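Local coordinates for ESX-1 secretion system protein EccA1 (Mycobacterium tuberculosis, PDB 4F3V) that forms part of the cytosolic machinery of the ESX-1 type VII secretion system, where its ATPase activity may power export of virulence factors, at residues R6-V15 with L28-D36; W151-A161 with A173-L184. All coordinates share one frame; numbering follows the deposited sequence.

Contact 1 (R6-V15 with L28-D36); sequences RLASLFESAV and LFTEITNYD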
loop_
_atom_site.group_PDB
_atom_site.type_symbol
_atom_site.label_atom_id
_atom_site.label_comp_id
_atom_site.label_asym_id
_atom_site.label_seq_id
_atom_site.Cartn_x
_atom_site.Cartn_y
_atom_site.Cartn_z
ATOM N N ARG A 6 -24.567 -24.373 8.729
ATOM C CA ARG A 6 -23.282 -25.009 8.483
ATOM C C ARG A 6 -22.135 -23.990 8.335
ATOM O O ARG A 6 -21.075 -24.151 8.932
ATOM C CB ARG A 6 -23.348 -25.888 7.239
ATOM C CG ARG A 6 -22.146 -26.814 7.094
ATOM C CD ARG A 6 -22.271 -27.851 5.976
ATOM N NE ARG A 6 -20.937 -28.378 5.635
ATOM C CZ ARG A 6 -20.206 -28.011 4.575
ATOM N NH1 ARG A 6 -20.673 -27.148 3.664
ATOM N NH2 ARG A 6 -18.993 -28.532 4.411
ATOM N N LEU A 7 -22.354 -22.949 7.540
ATOM C CA LEU A 7 -21.336 -21.922 7.290
ATOM C C LEU A 7 -21.011 -21.125 8.554
ATOM O O LEU A 7 -19.853 -20.788 8.798
ATOM C CB LEU A 7 -21.779 -20.972 6.158
ATOM C CG LEU A 7 -22.021 -21.590 4.777
ATOM C CD1 LEU A 7 -22.218 -20.464 3.746
ATOM C CD2 LEU A 7 -20.913 -22.538 4.365
ATOM N N ALA A 8 -22.042 -20.824 9.335
ATOM C CA ALA A 8 -21.885 -20.192 10.651
ATOM C C ALA A 8 -20.916 -20.978 11.528
ATOM O O ALA A 8 -19.975 -20.436 12.094
ATOM C CB ALA A 8 -23.235 -20.108 11.372
ATOM N N SER A 9 -21.206 -22.264 11.660
ATOM C CA SER A 9 -20.439 -23.087 12.541
ATOM C C SER A 9 -18.985 -23.262 11.974
ATOM O O SER A 9 -18.037 -23.268 12.727
ATOM C CB SER A 9 -21.200 -24.382 12.832
ATOM O OG SER A 9 -20.960 -25.339 11.850
ATOM N N LEU A 10 -18.814 -23.336 10.650
ATOM C CA LEU A 10 -17.468 -23.372 10.052
ATOM C C LEU A 10 -16.702 -22.074 10.342
ATOM O O LEU A 10 -15.513 -22.111 10.666
ATOM C CB LEU A 10 -17.528 -23.583 8.531
ATOM C CG LEU A 10 -17.900 -24.969 7.985
ATOM C CD1 LEU A 10 -18.060 -24.846 6.470
ATOM C CD2 LEU A 10 -16.895 -26.030 8.333
ATOM N N PHE A 11 -17.391 -20.939 10.273
ATOM C CA PHE A 11 -16.753 -19.666 10.568
ATOM C C PHE A 11 -16.296 -19.555 12.021
ATOM O O PHE A 11 -15.165 -19.157 12.322
ATOM C CB PHE A 11 -17.708 -18.484 10.241
ATOM C CG PHE A 11 -17.028 -17.161 10.322
ATOM C CD1 PHE A 11 -16.357 -16.669 9.256
ATOM C CD2 PHE A 11 -16.980 -16.469 11.523
ATOM C CE1 PHE A 11 -15.682 -15.452 9.347
ATOM C CE2 PHE A 11 -16.306 -15.266 11.636
ATOM C CZ PHE A 11 -15.648 -14.759 10.546
ATOM N N GLU A 12 -17.203 -19.880 12.938
ATOM C CA GLU A 12 -16.896 -19.876 14.341
ATOM C C GLU A 12 -15.689 -20.794 14.636
ATOM O O GLU A 12 -14.744 -20.405 15.326
ATOM C CB GLU A 12 -18.140 -20.317 15.054
ATOM C CG GLU A 12 -18.037 -20.398 16.531
ATOM C CD GLU A 12 -19.360 -20.719 17.099
ATOM O OE1 GLU A 12 -20.182 -21.397 16.422
ATOM O OE2 GLU A 12 -19.574 -20.259 18.208
ATOM N N SER A 13 -15.694 -21.988 14.050
ATOM C CA SER A 13 -14.591 -22.917 14.241
ATOM C C SER A 13 -13.317 -22.325 13.673
ATOM O O SER A 13 -12.262 -22.439 14.300
ATOM C CB SER A 13 -14.887 -24.284 13.590
ATOM O OG SER A 13 -15.940 -24.928 14.298
ATOM N N ALA A 14 -13.400 -21.712 12.494
ATOM C CA ALA A 14 -12.203 -21.158 11.858
ATOM C C ALA A 14 -11.563 -20.104 12.767
ATOM O O ALA A 14 -10.358 -20.073 12.928
ATOM C CB ALA A 14 -12.503 -20.572 10.470
ATOM N N VAL A 15 -12.372 -19.238 13.358
ATOM C CA VAL A 15 -11.839 -18.202 14.210
ATOM C C VAL A 15 -11.237 -18.797 15.474
ATOM O O VAL A 15 -10.193 -18.354 15.908
ATOM C CB VAL A 15 -12.893 -17.131 14.547
ATOM C CG1 VAL A 15 -12.318 -16.115 15.542
ATOM C CG2 VAL A 15 -13.339 -16.447 13.238
ATOM N N LEU A 28 -11.037 -24.071 6.600
ATOM C CA LEU A 28 -12.425 -23.815 6.970
ATOM C C LEU A 28 -12.967 -22.567 6.297
ATOM O O LEU A 28 -14.094 -22.580 5.807
ATOM C CB LEU A 28 -12.582 -23.712 8.491
ATOM C CG LEU A 28 -12.331 -24.985 9.300
ATOM C CD1 LEU A 28 -12.380 -24.692 10.779
ATOM C CD2 LEU A 28 -13.341 -26.067 8.951
ATOM N N PHE A 29 -12.208 -21.470 6.309
ATOM C CA PHE A 29 -12.631 -20.263 5.592
ATOM C C PHE A 29 -12.800 -20.569 4.087
ATOM O O PHE A 29 -13.715 -20.066 3.441
ATOM C CB PHE A 29 -11.631 -19.120 5.768
ATOM C CG PHE A 29 -11.573 -18.537 7.151
ATOM C CD1 PHE A 29 -12.715 -18.030 7.772
ATOM C CD2 PHE A 29 -10.384 -18.430 7.809
ATOM C CE1 PHE A 29 -12.651 -17.441 9.024
ATOM C CE2 PHE A 29 -10.307 -17.845 9.060
ATOM C CZ PHE A 29 -11.443 -17.349 9.681
ATOM N N THR A 30 -11.948 -21.432 3.547
ATOM C CA THR A 30 -12.009 -21.791 2.142
ATOM C C THR A 30 -13.232 -22.656 1.851
ATOM O O THR A 30 -13.862 -22.503 0.811
ATOM C CB THR A 30 -10.707 -22.497 1.717
ATOM O OG1 THR A 30 -9.630 -21.572 1.889
ATOM C CG2 THR A 30 -10.760 -22.968 0.262
ATOM N N GLU A 31 -13.564 -23.553 2.769
ATOM C CA GLU A 31 -14.772 -24.328 2.649
ATOM C C GLU A 31 -16.001 -23.397 2.574
ATOM O O GLU A 31 -16.901 -23.637 1.772
ATOM C CB GLU A 31 -14.902 -25.264 3.838
ATOM C CG GLU A 31 -16.081 -26.212 3.796
ATOM C CD GLU A 31 -15.899 -27.356 2.837
ATOM O OE1 GLU A 31 -14.854 -27.465 2.181
ATOM O OE2 GLU A 31 -16.823 -28.164 2.740
ATOM N N ILE A 32 -16.017 -22.333 3.379
ATOM C CA ILE A 32 -17.127 -21.356 3.322
ATOM C C ILE A 32 -17.212 -20.684 1.952
ATOM O O ILE A 32 -18.279 -20.702 1.306
ATOM C CB ILE A 32 -17.043 -20.298 4.432
ATOM C CG1 ILE A 32 -17.158 -20.975 5.809
ATOM C CG2 ILE A 32 -18.107 -19.209 4.218
ATOM C CD1 ILE A 32 -16.621 -20.134 6.931
ATOM N N THR A 33 -16.085 -20.149 1.470
ATOM C CA THR A 33 -16.099 -19.436 0.174
ATOM C C THR A 33 -16.397 -20.365 -0.995
ATOM O O THR A 33 -16.992 -19.932 -1.974
ATOM C CB THR A 33 -14.805 -18.656 -0.099
ATOM O OG1 THR A 33 -13.704 -19.560 -0.160
ATOM C CG2 THR A 33 -14.571 -17.621 0.977
ATOM N N ASN A 34 -16.008 -21.635 -0.892
ATOM C CA ASN A 34 -16.416 -22.644 -1.873
ATOM C C ASN A 34 -17.918 -22.809 -2.001
ATOM O O ASN A 34 -18.405 -23.091 -3.089
ATOM C CB ASN A 34 -15.816 -24.026 -1.545
ATOM C CG ASN A 34 -14.343 -24.132 -1.918
ATOM O OD1 ASN A 34 -13.773 -23.217 -2.513
ATOM N ND2 ASN A 34 -13.730 -25.275 -1.596
ATOM N N TYR A 35 -18.645 -22.655 -0.892
ATOM C CA TYR A 35 -20.108 -22.764 -0.884
ATOM C C TYR A 35 -20.817 -21.434 -1.064
ATOM O O TYR A 35 -21.940 -21.410 -1.518
ATOM C CB TYR A 35 -20.581 -23.398 0.422
ATOM C CG TYR A 35 -20.472 -24.925 0.346
ATOM C CD1 TYR A 35 -19.225 -25.562 0.393
ATOM C CD2 TYR A 35 -21.604 -25.719 0.167
ATOM C CE1 TYR A 35 -19.113 -26.942 0.278
ATOM C CE2 TYR A 35 -21.506 -27.101 0.062
ATOM C CZ TYR A 35 -20.263 -27.704 0.119
ATOM O OH TYR A 35 -20.181 -29.068 0.003
ATOM N N ASP A 36 -20.157 -20.335 -0.704
ATOM C CA ASP A 36 -20.744 -19.025 -0.823
ATOM C C ASP A 36 -19.671 -18.026 -1.201
ATOM O O ASP A 36 -18.957 -17.480 -0.342
ATOM C CB ASP A 36 -21.432 -18.646 0.492
ATOM C CG ASP A 36 -22.086 -17.249 0.453
ATOM O OD1 ASP A 36 -22.185 -16.617 -0.641
ATOM O OD2 ASP A 36 -22.510 -16.818 1.543
#
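Arg6 and Glu31 close one end of an antiparallel helical hairpin, of the kind found in tetratricopeptide-repeat domains, near the start of the EccA1 N-terminal domain; the axes of 6-15 and 28-35 approach to 8.9 Å at 155°. NH2 of Arg6 donates to OE2 of Glu31 over 2.8 Å, and the acceptor lies almost in the guanidinium plane. The oxygen offers its anti lone pair, and the carboxylate stands nearly perpendicular to the guanidinium. Arginine suits the place because its extended chain, with CG anti to the backbone N (chi1 -167°), spans the gap between helices, while Glu31 bends at chi2 to meet it. The same cation serves Tyr35: NH1 sits over the ring face, and CZ of Arg6 is 4.7 Å from the Tyr35 centroid in a cation-pi contact, the planes 65° apart.

Inward from this charged end the pairing becomes apolar. CD1 of Leu10 packs 3.6 Å from CG of Glu31, and CD2 of Leu10 meets CD2 of Leu28 at the same distance. Ile32 sends CD1 to the backbone N of Phe11, an amide already bonded to the carbonyl of Leu7, so the methyl covers a satisfied donor. Ile32 also touches helices 40-48 and 69-72, and Phe11 touches 69-72. At the far end the small CB of Ala14 rests on the face of Phe29, 3.5 Å from the ring centroid; the same ring turns its edge toward the face of Phe11, CE1 to CE1, in an offset edge-to-face pair.

The carbonyl of Ile32 takes both Tyr35 N and Asp36 N where the helix ends, that of Ala14 receives the Ser25 hydroxyl, and the carboxylate oxygen OD1 of Asp36 takes the amide of Ser38. One salt bridge and one cation-pi contact, both made by Arg6, therefore supply the polar link at a partly exposed margin, while hydrocarbon and aromatic contacts join the remainder.

Contact 2 (W151-A161 with A173-L184); sequences WTDVIDQVKSA and AGVAHGVAAANL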
loop_
_atom_site.group_PDB
_atom_site.type_symbol
_atom_site.label_atom_id
_atom_site.label_comp_id
_atom_site.label_asym_id
_atom_site.label_seq_id
_atom_site.Cartn_x
_atom_site.Cartn_y
_atom_site.Cartn_z
ATOM N N TRP A 151 3.960 11.677 -10.765
ATOM C CA TRP A 151 4.537 12.351 -9.606
ATOM C C TRP A 151 3.880 13.652 -9.265
ATOM O O TRP A 151 3.753 13.961 -8.097
ATOM C CB TRP A 151 6.038 12.539 -9.782
ATOM C CG TRP A 151 6.707 11.218 -10.072
ATOM C CD1 TRP A 151 7.356 10.840 -11.230
ATOM C CD2 TRP A 151 6.743 10.029 -9.207
ATOM N NE1 TRP A 151 7.809 9.540 -11.135
ATOM C CE2 TRP A 151 7.476 9.003 -9.944
ATOM C CE3 TRP A 151 6.312 9.752 -7.924
ATOM C CZ2 TRP A 151 7.716 7.739 -9.412
ATOM C CZ3 TRP A 151 6.537 8.482 -7.405
ATOM C CH2 TRP A 151 7.250 7.496 -8.126
ATOM N N THR A 152 3.458 14.423 -10.256
ATOM C CA THR A 152 2.759 15.670 -9.965
ATOM C C THR A 152 1.374 15.400 -9.313
ATOM O O THR A 152 0.953 16.150 -8.452
ATOM C CB THR A 152 2.610 16.527 -11.228
ATOM O OG1 THR A 152 2.072 15.710 -12.280
ATOM C CG2 THR A 152 3.981 17.049 -11.680
ATOM N N ASP A 153 0.713 14.296 -9.677
ATOM C CA ASP A 153 -0.584 13.942 -9.053
ATOM C C ASP A 153 -0.345 13.464 -7.600
ATOM O O ASP A 153 -1.141 13.770 -6.695
ATOM C CB ASP A 153 -1.305 12.873 -9.869
ATOM C CG ASP A 153 -1.747 13.374 -11.240
ATOM O OD1 ASP A 153 -2.283 14.495 -11.303
ATOM O OD2 ASP A 153 -1.589 12.637 -12.249
ATOM N N VAL A 154 0.766 12.758 -7.368
ATOM C CA VAL A 154 1.159 12.396 -6.017
ATOM C C VAL A 154 1.261 13.653 -5.160
ATOM O O VAL A 154 0.636 13.747 -4.113
ATOM C CB VAL A 154 2.488 11.614 -5.979
ATOM C CG1 VAL A 154 3.021 11.541 -4.543
ATOM C CG2 VAL A 154 2.301 10.206 -6.570
ATOM N N ILE A 155 2.018 14.631 -5.626
ATOM C CA ILE A 155 2.214 15.864 -4.867
ATOM C C ILE A 155 0.859 16.558 -4.594
ATOM O O ILE A 155 0.581 16.957 -3.467
ATOM C CB ILE A 155 3.214 16.805 -5.566
ATOM C CG1 ILE A 155 4.630 16.177 -5.509
ATOM C CG2 ILE A 155 3.146 18.220 -4.969
ATOM C CD1 ILE A 155 5.691 16.845 -6.360
ATOM N N ASP A 156 -0.004 16.642 -5.603
ATOM C CA ASP A 156 -1.342 17.203 -5.381
ATOM C C ASP A 156 -2.090 16.544 -4.210
ATOM O O ASP A 156 -2.776 17.230 -3.441
ATOM C CB ASP A 156 -2.239 17.075 -6.632
ATOM C CG ASP A 156 -2.455 18.391 -7.323
ATOM O OD1 ASP A 156 -1.449 19.070 -7.663
ATOM O OD2 ASP A 156 -3.640 18.739 -7.532
ATOM N N GLN A 157 -1.993 15.220 -4.113
ATOM C CA GLN A 157 -2.658 14.481 -3.034
ATOM C C GLN A 157 -2.051 14.667 -1.634
ATOM O O GLN A 157 -2.765 14.654 -0.640
ATOM C CB GLN A 157 -2.683 12.991 -3.371
ATOM C CG GLN A 157 -3.564 12.672 -4.564
ATOM C CD GLN A 157 -5.034 13.009 -4.291
ATOM O OE1 GLN A 157 -5.527 12.751 -3.220
ATOM N NE2 GLN A 157 -5.720 13.566 -5.255
ATOM N N VAL A 158 -0.742 14.847 -1.549
ATOM C CA VAL A 158 -0.081 14.846 -0.239
ATOM C C VAL A 158 0.381 16.221 0.224
ATOM O O VAL A 158 0.830 16.359 1.370
ATOM C CB VAL A 158 1.124 13.896 -0.214
ATOM C CG1 VAL A 158 0.677 12.469 -0.520
ATOM C CG2 VAL A 158 2.229 14.370 -1.168
ATOM N N LYS A 159 0.241 17.241 -0.630
ATOM C CA LYS A 159 0.785 18.569 -0.313
ATOM C C LYS A 159 0.138 19.175 0.924
ATOM O O LYS A 159 0.733 20.014 1.575
ATOM C CB LYS A 159 0.677 19.531 -1.496
ATOM C CG LYS A 159 -0.745 19.824 -1.985
ATOM C CD LYS A 159 -0.726 20.787 -3.186
ATOM C CE LYS A 159 -2.090 20.924 -3.870
ATOM N NZ LYS A 159 -1.944 21.761 -5.107
ATOM N N SER A 160 -1.077 18.732 1.230
ATOM C CA SER A 160 -1.843 19.142 2.407
ATOM C C SER A 160 -1.562 18.353 3.698
ATOM O O SER A 160 -2.298 18.508 4.676
ATOM C CB SER A 160 -3.340 18.902 2.094
ATOM O OG SER A 160 -3.585 17.507 1.840
ATOM N N ALA A 161 -0.556 17.484 3.700
ATOM C CA ALA A 161 -0.408 16.489 4.759
ATOM C C ALA A 161 -0.082 17.105 6.123
ATOM O O ALA A 161 -0.302 16.479 7.153
ATOM C CB ALA A 161 0.643 15.465 4.367
ATOM N N ALA A 173 3.182 10.542 4.035
ATOM C CA ALA A 173 2.879 11.483 2.985
ATOM C C ALA A 173 4.097 12.339 2.627
ATOM O O ALA A 173 4.306 12.649 1.449
ATOM C CB ALA A 173 1.720 12.369 3.401
ATOM N N GLY A 174 4.866 12.728 3.640
ATOM C CA GLY A 174 6.133 13.425 3.453
ATOM C C GLY A 174 7.136 12.593 2.664
ATOM O O GLY A 174 7.823 13.116 1.794
ATOM N N VAL A 175 7.190 11.292 2.942
ATOM C CA VAL A 175 7.981 10.385 2.116
ATOM C C VAL A 175 7.507 10.396 0.656
ATOM O O VAL A 175 8.320 10.522 -0.276
ATOM C CB VAL A 175 7.966 8.949 2.664
ATOM C CG1 VAL A 175 8.805 8.043 1.746
ATOM C CG2 VAL A 175 8.514 8.919 4.096
ATOM N N ALA A 176 6.189 10.291 0.440
ATOM C CA ALA A 176 5.653 10.334 -0.944
ATOM C C ALA A 176 5.986 11.638 -1.650
ATOM O O ALA A 176 6.340 11.642 -2.843
ATOM C CB ALA A 176 4.145 10.065 -0.974
ATOM N N HIS A 177 5.913 12.742 -0.910
ATOM C CA HIS A 177 6.197 14.058 -1.454
ATOM C C HIS A 177 7.680 14.113 -1.860
ATOM O O HIS A 177 8.034 14.579 -2.960
ATOM C CB HIS A 177 5.846 15.137 -0.417
ATOM C CG HIS A 177 5.636 16.522 -1.014
ATOM N ND1 HIS A 177 4.823 17.448 -0.457
ATOM C CD2 HIS A 177 6.177 17.116 -2.148
ATOM C CE1 HIS A 177 4.848 18.560 -1.206
ATOM N NE2 HIS A 177 5.677 18.350 -2.237
ATOM N N GLY A 178 8.558 13.586 -0.996
ATOM C CA GLY A 178 10.018 13.544 -1.276
ATOM C C GLY A 178 10.411 12.653 -2.428
ATOM O O GLY A 178 11.244 13.035 -3.250
ATOM N N VAL A 179 9.790 11.466 -2.505
ATOM C CA VAL A 179 9.988 10.562 -3.623
ATOM C C VAL A 179 9.555 11.195 -4.950
ATOM O O VAL A 179 10.283 11.114 -5.954
ATOM C CB VAL A 179 9.301 9.217 -3.361
ATOM C CG1 VAL A 179 9.251 8.369 -4.623
ATOM C CG2 VAL A 179 10.039 8.487 -2.209
ATOM N N ALA A 180 8.354 11.777 -4.960
ATOM C CA ALA A 180 7.838 12.480 -6.135
ATOM C C ALA A 180 8.809 13.603 -6.562
ATOM O O ALA A 180 9.146 13.737 -7.743
ATOM C CB ALA A 180 6.422 13.032 -5.859
ATOM N N ALA A 181 9.281 14.401 -5.599
ATOM C CA ALA A 181 10.279 15.462 -5.895
ATOM C C ALA A 181 11.553 14.926 -6.534
ATOM O O ALA A 181 12.019 15.449 -7.541
ATOM C CB ALA A 181 10.636 16.237 -4.646
ATOM N N ALA A 182 12.095 13.855 -5.968
ATOM C CA ALA A 182 13.294 13.210 -6.516
ATOM C C ALA A 182 13.097 12.744 -7.959
ATOM O O ALA A 182 13.959 12.981 -8.812
ATOM C CB ALA A 182 13.707 12.056 -5.626
ATOM N N ASN A 183 11.949 12.137 -8.237
ATOM C CA ASN A 183 11.653 11.649 -9.569
ATOM C C ASN A 183 11.430 12.770 -10.595
ATOM O O ASN A 183 11.447 12.521 -11.797
ATOM C CB ASN A 183 10.458 10.692 -9.517
ATOM C CG ASN A 183 10.850 9.282 -9.099
ATOM O OD1 ASN A 183 11.401 8.539 -9.894
ATOM N ND2 ASN A 183 10.557 8.911 -7.866
ATOM N N LEU A 184 11.175 13.982 -10.101
ATOM C CA LEU A 184 11.063 15.174 -10.922
ATOM C C LEU A 184 12.382 15.991 -10.941
ATOM O O LEU A 184 12.406 17.136 -11.407
ATOM C CB LEU A 184 9.905 16.048 -10.423
ATOM C CG LEU A 184 8.488 15.464 -10.569
ATOM C CD1 LEU A 184 7.477 16.205 -9.693
ATOM C CD2 LEU A 184 8.056 15.445 -12.039
HETATM O O HOH W 1 3.507 16.724 1.805
#
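Trp151 lies against Ala180 and Asn183 in an antiparallel helix pair of the kind from which tetratricopeptide-repeat folds are built; the axes of 151-158 and 173-183 come within 8.9 Å at 152°. Followed outward, its CB meets CG of Leu184 at 3.9 Å. With CG beside the backbone N (chi1 -55°), the indole is laid over the end of the partner helix. CG, CD1, CD2 and NE1 face CB of Asn183, which stands 3.4 Å from the centroid of the five-membered ring in a CH-pi contact; CE2 lies against both CB and CG of Asn183. On the six-membered ring CE3 touches CA of Ala180, CZ2 and CH2 approach ND2 of Asn183, and CZ3 reaches CG1 of Val179.

The Asn183 amide is stacked on the indole, their planes only 5° apart. Asparagine suits this buried spot because ND2 can still donate to O of Val179 at 2.9 Å; that oxygen also takes the backbone N of Asn183, from the opposite face of its plane.

Alanine lets the helices approach closely: CA atoms of Trp151 and Ala180 are 4.8 Å apart, and CB of Ala180 packs 3.6 Å from CG1 of Ile155. Beyond it, CD1 of Ile155 meets CD1 of Leu184 tip to tip. Val154 lays CG1 against CB of Ala176 and CB of Ala180, and Tyr145 and Tyr91 touch its side chain from outside the pair.

No direct hydrogen bond joins the segments. At the other end the methyls of Ala161 and Ala173 touch. Midway along its helix, His177 crosses the side chain of Ile155 at about a right angle and is also touched by Glu189 and Arg193 of helix 187-198. Its ND1 shares a water, lying in the imidazole plane, with O of Val158, to which that water donates over 2.7 Å.

Both contacts belong to the N-terminal domain of EccA1, a tetratricopeptide-repeat domain, and they occur in series along the chain. Contact 1 joins helices 2-17 and 22-35 near the start; contact 2 joins helices 151-158 and 167-183. Their centres are 43 Å apart on opposite sides of the chain's centre, and the nearest atoms are about 32 Å apart, so neither touches the other. Contact 1 has helices 40-48 and 69-72 beside it, whereas contact 2 has helices 134-147, 187-198 and 207-221 beside it. Similar antiparallel pairing thus recurs at separated places in an elongated, mostly helical domain, each pair packed against its own set of neighbours.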